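Local coordinates for histone-lysine N-methyltransferase, H3 lysine-9 specific SUVH6 (Arabidopsis thaliana, PDB 6A5K), which probably acts as an H3K9 methyltransferase with S-adenosylmethionine as methyl donor, guided by an SRA domain that recognises methylated non-CG DNA, at residues K23-D28 with D34-G39; R43-A48 with Y80-N85. The protein carries 1 engineered substitution. All blocks are in the same frame, centred on the assembly; numbering follows the deposited sequence.

Interaction 1. Residues K23-D28 with D34-G39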
# COMPACT_ATOMS: atom_id res chain seq x y z
N LYS A 23 12.25 -9.45 -3.49
CA LYS A 23 13.42 -9.76 -4.31
C LYS A 23 13.91 -11.19 -4.03
O LYS A 23 14.31 -11.92 -4.95
CB LYS A 23 14.54 -8.75 -4.07
CG LYS A 23 15.84 -9.06 -4.81
CD LYS A 23 15.67 -9.00 -6.33
CE LYS A 23 15.18 -7.64 -6.79
NZ LYS A 23 15.32 -7.47 -8.27
N ILE A 24 13.89 -11.59 -2.76
CA ILE A 24 14.24 -12.96 -2.41
C ILE A 24 13.25 -13.93 -3.07
O ILE A 24 13.64 -14.96 -3.65
CB ILE A 24 14.24 -13.18 -0.88
CG1 ILE A 24 15.34 -12.34 -0.23
CG2 ILE A 24 14.44 -14.65 -0.55
CD1 ILE A 24 15.28 -12.36 1.29
N LEU A 25 11.97 -13.57 -3.01
CA LEU A 25 10.94 -14.40 -3.62
C LEU A 25 11.12 -14.46 -5.13
O LEU A 25 10.93 -15.52 -5.74
CB LEU A 25 9.54 -13.87 -3.27
CG LEU A 25 8.35 -14.67 -3.79
CD1 LEU A 25 8.32 -16.06 -3.15
CD2 LEU A 25 7.05 -13.94 -3.51
N GLN A 26 11.48 -13.34 -5.74
CA GLN A 26 11.72 -13.29 -7.18
C GLN A 26 12.85 -14.24 -7.56
O GLN A 26 12.78 -14.94 -8.57
CB GLN A 26 12.05 -11.86 -7.63
CG GLN A 26 12.21 -11.69 -9.14
CD GLN A 26 12.79 -10.34 -9.51
OE1 GLN A 26 13.73 -9.86 -8.88
NE2 GLN A 26 12.21 -9.70 -10.53
N GLU A 27 13.89 -14.26 -6.73
CA GLU A 27 15.04 -15.13 -6.99
C GLU A 27 14.67 -16.60 -6.83
O GLU A 27 15.18 -17.45 -7.57
CB GLU A 27 16.20 -14.75 -6.07
CG GLU A 27 16.74 -13.36 -6.36
CD GLU A 27 17.80 -12.91 -5.37
OE1 GLU A 27 18.77 -12.25 -5.80
OE2 GLU A 27 17.64 -13.20 -4.17
N ASP A 28 13.78 -16.91 -5.88
CA ASP A 28 13.31 -18.28 -5.76
C ASP A 28 12.41 -18.69 -6.94
O ASP A 28 12.51 -19.80 -7.45
CB ASP A 28 12.55 -18.48 -4.45
CG ASP A 28 12.43 -19.95 -4.06
OD1 ASP A 28 13.49 -20.60 -3.92
OD2 ASP A 28 11.30 -20.44 -3.92
N ASP A 34 11.72 -27.37 -8.59
CA ASP A 34 12.23 -28.35 -7.59
C ASP A 34 13.57 -27.85 -7.00
O ASP A 34 14.06 -28.40 -6.02
CB ASP A 34 12.42 -29.75 -8.18
CG ASP A 34 11.11 -30.43 -8.51
OD1 ASP A 34 10.23 -30.49 -7.62
OD2 ASP A 34 10.93 -30.90 -9.66
N GLN A 35 14.16 -26.82 -7.61
CA GLN A 35 15.32 -26.16 -7.02
C GLN A 35 14.81 -25.05 -6.10
O GLN A 35 15.59 -24.37 -5.44
CB GLN A 35 16.25 -25.58 -8.08
CG GLN A 35 16.56 -26.50 -9.25
CD GLN A 35 17.91 -26.20 -9.89
OE1 GLN A 35 18.56 -25.20 -9.56
NE2 GLN A 35 18.33 -27.05 -10.82
N ARG A 36 13.49 -24.89 -6.07
CA ARG A 36 12.84 -23.84 -5.30
C ARG A 36 12.77 -24.21 -3.83
O ARG A 36 12.61 -25.38 -3.49
CB ARG A 36 11.44 -23.56 -5.85
CG ARG A 36 11.43 -22.82 -7.18
CD ARG A 36 10.08 -22.19 -7.44
NE ARG A 36 9.75 -21.18 -6.44
CZ ARG A 36 8.56 -20.61 -6.31
NH1 ARG A 36 8.34 -19.70 -5.38
NH2 ARG A 36 7.57 -20.96 -7.13
N ARG A 37 12.88 -23.21 -2.96
CA ARG A 37 12.92 -23.45 -1.52
C ARG A 37 11.60 -23.16 -0.82
O ARG A 37 11.45 -23.47 0.36
CB ARG A 37 14.03 -22.61 -0.88
CG ARG A 37 15.39 -22.73 -1.55
CD ARG A 37 16.46 -22.01 -0.74
NE ARG A 37 16.36 -20.56 -0.86
CZ ARG A 37 16.43 -19.71 0.16
NH1 ARG A 37 16.34 -18.41 -0.05
NH2 ARG A 37 16.60 -20.17 1.39
N LYS A 38 10.65 -22.58 -1.55
CA LYS A 38 9.37 -22.20 -0.95
C LYS A 38 8.67 -23.43 -0.38
O LYS A 38 7.98 -23.35 0.65
CB LYS A 38 8.47 -21.50 -1.98
CG LYS A 38 6.98 -21.54 -1.66
CD LYS A 38 6.14 -21.21 -2.87
CE LYS A 38 5.05 -22.25 -3.09
NZ LYS A 38 4.10 -21.84 -4.16
N GLY A 39 8.88 -24.57 -1.02
CA GLY A 39 8.38 -25.83 -0.49
C GLY A 39 9.12 -26.24 0.76
O GLY A 39 8.51 -26.69 1.73
O HOH W 1 15.71 -16.77 -3.00
O HOH W 2 16.07 -19.37 -3.43
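D28 OD2 is gripped from two faces of its carboxylate plane: R36 NE comes in at 3.0 Å from well above that plane, and K38 N reaches OD2 at 3.3 Å from the opposite face, on the syn side. The R36 bond is a salt bridge; R36 NH1 adds a weak second bond to OD2. Seen from R36, the oxygen lies at the guanidinium edge, near its plane, while carboxylate and guanidinium planes stand 64° apart. The bend of the arginine chain at chi3 (63°) turns NE onto the aspartate; CG and CD of R36 pass close to the carbonyl oxygen of D28.

R37 N donates to the syn lone pair of D28 OD1 at 2.8 Å, nearly straight at 166°. Water 2 also donates to OD1 and accepts from R37 NE, spanning a gap too long for a direct salt bridge. Beside it, water 1 donates to I24 O, 2.8 Å away, and takes a weak bond from R37 NH1. R37 NH2 is salt-bridged to E47, and R36 NH2 to E33. Carbon packing is slight: L25 CD1 lies 4.3 Å from R36 NH1, at the guanidinium edge. With this many donors around it, the buried carboxylate of D28 is likely to stay ionised. Here a side chain near the C-terminal end of helix 5-29 captures successive backbone amides of the returning chain, so that the loop between helices 5-29 and 44-54 is tied back to the end of the first.

Interaction 2. Residues R43-A48 with Y80-N85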
# COMPACT_ATOMS: atom_id res chain seq x y z
N ARG A 43 11.66 -18.89 4.27
CA ARG A 43 11.01 -17.85 5.05
C ARG A 43 11.53 -16.48 4.65
O ARG A 43 12.49 -15.99 5.24
CB ARG A 43 11.23 -18.09 6.54
CG ARG A 43 10.50 -19.29 7.10
CD ARG A 43 9.92 -18.97 8.47
NE ARG A 43 8.88 -17.94 8.36
CZ ARG A 43 8.36 -17.30 9.40
NH1 ARG A 43 8.78 -17.57 10.63
NH2 ARG A 43 7.42 -16.38 9.21
N ILE A 44 10.92 -15.88 3.64
CA ILE A 44 11.45 -14.63 3.10
C ILE A 44 11.39 -13.51 4.13
O ILE A 44 12.25 -12.63 4.12
CB ILE A 44 10.72 -14.20 1.80
CG1 ILE A 44 9.26 -13.83 2.07
CG2 ILE A 44 10.83 -15.29 0.73
CD1 ILE A 44 8.48 -13.46 0.81
N ASP A 45 10.41 -13.55 5.03
CA ASP A 45 10.31 -12.52 6.06
C ASP A 45 11.46 -12.65 7.07
O ASP A 45 12.04 -11.66 7.50
CB ASP A 45 8.95 -12.57 6.77
CG ASP A 45 8.66 -13.94 7.38
OD1 ASP A 45 9.02 -14.97 6.76
OD2 ASP A 45 8.05 -13.98 8.47
N PHE A 46 11.78 -13.89 7.42
CA PHE A 46 12.88 -14.16 8.33
C PHE A 46 14.22 -13.73 7.73
O PHE A 46 15.04 -13.07 8.39
CB PHE A 46 12.92 -15.65 8.68
CG PHE A 46 13.81 -15.98 9.84
CD1 PHE A 46 13.30 -16.03 11.12
CD2 PHE A 46 15.16 -16.24 9.65
CE1 PHE A 46 14.11 -16.35 12.20
CE2 PHE A 46 15.98 -16.55 10.72
CZ PHE A 46 15.46 -16.61 11.99
N GLU A 47 14.45 -14.09 6.47
CA GLU A 47 15.69 -13.76 5.78
C GLU A 47 15.85 -12.25 5.59
O GLU A 47 16.94 -11.69 5.82
CB GLU A 47 15.76 -14.48 4.43
CG GLU A 47 15.79 -16.00 4.56
CD GLU A 47 16.11 -16.71 3.25
OE1 GLU A 47 16.31 -16.03 2.22
OE2 GLU A 47 16.16 -17.96 3.26
N ALA A 48 14.76 -11.59 5.19
CA ALA A 48 14.75 -10.15 5.04
C ALA A 48 15.03 -9.46 6.37
O ALA A 48 15.78 -8.49 6.43
CB ALA A 48 13.41 -9.66 4.46
N TYR A 80 3.57 -9.01 7.91
CA TYR A 80 4.29 -9.96 8.73
C TYR A 80 4.44 -9.49 10.17
O TYR A 80 4.67 -8.31 10.43
CB TYR A 80 5.68 -10.23 8.15
CG TYR A 80 5.69 -10.83 6.76
CD1 TYR A 80 5.51 -12.19 6.58
CD2 TYR A 80 5.92 -10.04 5.64
CE1 TYR A 80 5.55 -12.75 5.32
CE2 TYR A 80 5.95 -10.60 4.37
CZ TYR A 80 5.77 -11.95 4.22
OH TYR A 80 5.81 -12.53 2.97
N ARG A 81 4.34 -10.43 11.10
CA ARG A 81 4.59 -10.15 12.50
C ARG A 81 5.98 -9.57 12.70
O ARG A 81 6.19 -8.72 13.57
CB ARG A 81 4.42 -11.42 13.34
CG ARG A 81 3.45 -11.29 14.51
CD ARG A 81 3.54 -12.53 15.39
NE ARG A 81 2.67 -12.47 16.56
CZ ARG A 81 1.43 -12.97 16.60
NH1 ARG A 81 0.92 -13.55 15.52
NH2 ARG A 81 0.72 -12.87 17.70
N MSE A 82 6.93 -10.02 11.88
CA MSE A 82 8.32 -9.52 11.94
C MSE A 82 8.44 -8.01 11.74
O MSE A 82 9.39 -7.38 12.24
CB MSE A 82 9.18 -10.25 10.91
CG MSE A 82 9.62 -11.65 11.34
SE MSE A 82 11.37 -11.66 12.18
CE MSE A 82 10.83 -11.25 14.00
N GLU A 83 7.49 -7.42 11.01
CA GLU A 83 7.49 -5.97 10.81
C GLU A 83 7.34 -5.26 12.16
O GLU A 83 7.91 -4.19 12.37
CB GLU A 83 6.38 -5.54 9.85
CG GLU A 83 6.53 -6.06 8.42
CD GLU A 83 5.36 -5.64 7.53
OE1 GLU A 83 5.08 -4.43 7.42
OE2 GLU A 83 4.71 -6.53 6.93
N LEU A 84 6.57 -5.86 13.06
CA LEU A 84 6.37 -5.30 14.39
C LEU A 84 7.68 -5.27 15.17
O LEU A 84 7.94 -4.34 15.95
CB LEU A 84 5.31 -6.09 15.16
CG LEU A 84 3.96 -6.25 14.47
CD1 LEU A 84 3.01 -7.08 15.34
CD2 LEU A 84 3.35 -4.90 14.13
N ASN A 85 8.52 -6.29 14.97
CA ASN A 85 9.82 -6.33 15.64
C ASN A 85 10.80 -5.35 15.01
O ASN A 85 11.59 -4.71 15.70
CB ASN A 85 10.40 -7.74 15.62
CG ASN A 85 11.73 -7.83 16.36
OD1 ASN A 85 11.80 -7.61 17.57
ND2 ASN A 85 12.79 -8.17 15.63
O HOH W 3 6.77 -12.70 10.39
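D45 lays its CB over one face of the Y80 ring, 3.7 Å from the ring centroid and 19° off the normal, a CH-pi contact displaced toward the CD1 rim. CG of D45, lodged between its backbone N and carbonyl carbon (chi1 56°), is thereby set close to the CD1 side of the ring; the carboxylate plane lies 25° from the ring plane. At the far end of the ring, I44 CD1 touches Y80 OH at 3.6 Å, the two side chains crossing at about a right angle. This is the closely packed part, where the first turn of helix 44-54 meets the residue leading into helix 81-87 of the SRA region. Replacing Y80 by an alanine is likely to leave D45 CB and I44 CD1 without the ring and hydroxyl they rest on and open a gap between the helix starts.

Toward M82 the packing is looser and partly wet. CG of M82, a selenomethionine, lies 4.0 Å from D45 OD2, and the bent chain carries its SE away. Water 3 bridges instead, donating to D45 OD2 at 2.6 Å and accepting from M82 N. The same carboxylate oxygen, D45 OD2, forms a salt bridge with R43 NH2 at 2.6 Å.

From the N terminus, the chain runs along helix 5-29, and interaction 1 closes a short loop where residues 34-39 fold back on the last turns of that helix. The chain then enters helix 44-54, whose start joins residues 80-85 in interaction 2 and closes a longer loop of 31 residues. The two contacts follow in series, without nesting or crossing, their centres about 16 Å apart. They also touch directly: the R37–E47 salt bridge joins them, and I24 packs on I44, E47 and A48. Helix 44-54 is thus joined both to the N-terminal helix and to helix 81-87 of the SRA region, while E83 touches L14 and F17 of helix 5-29.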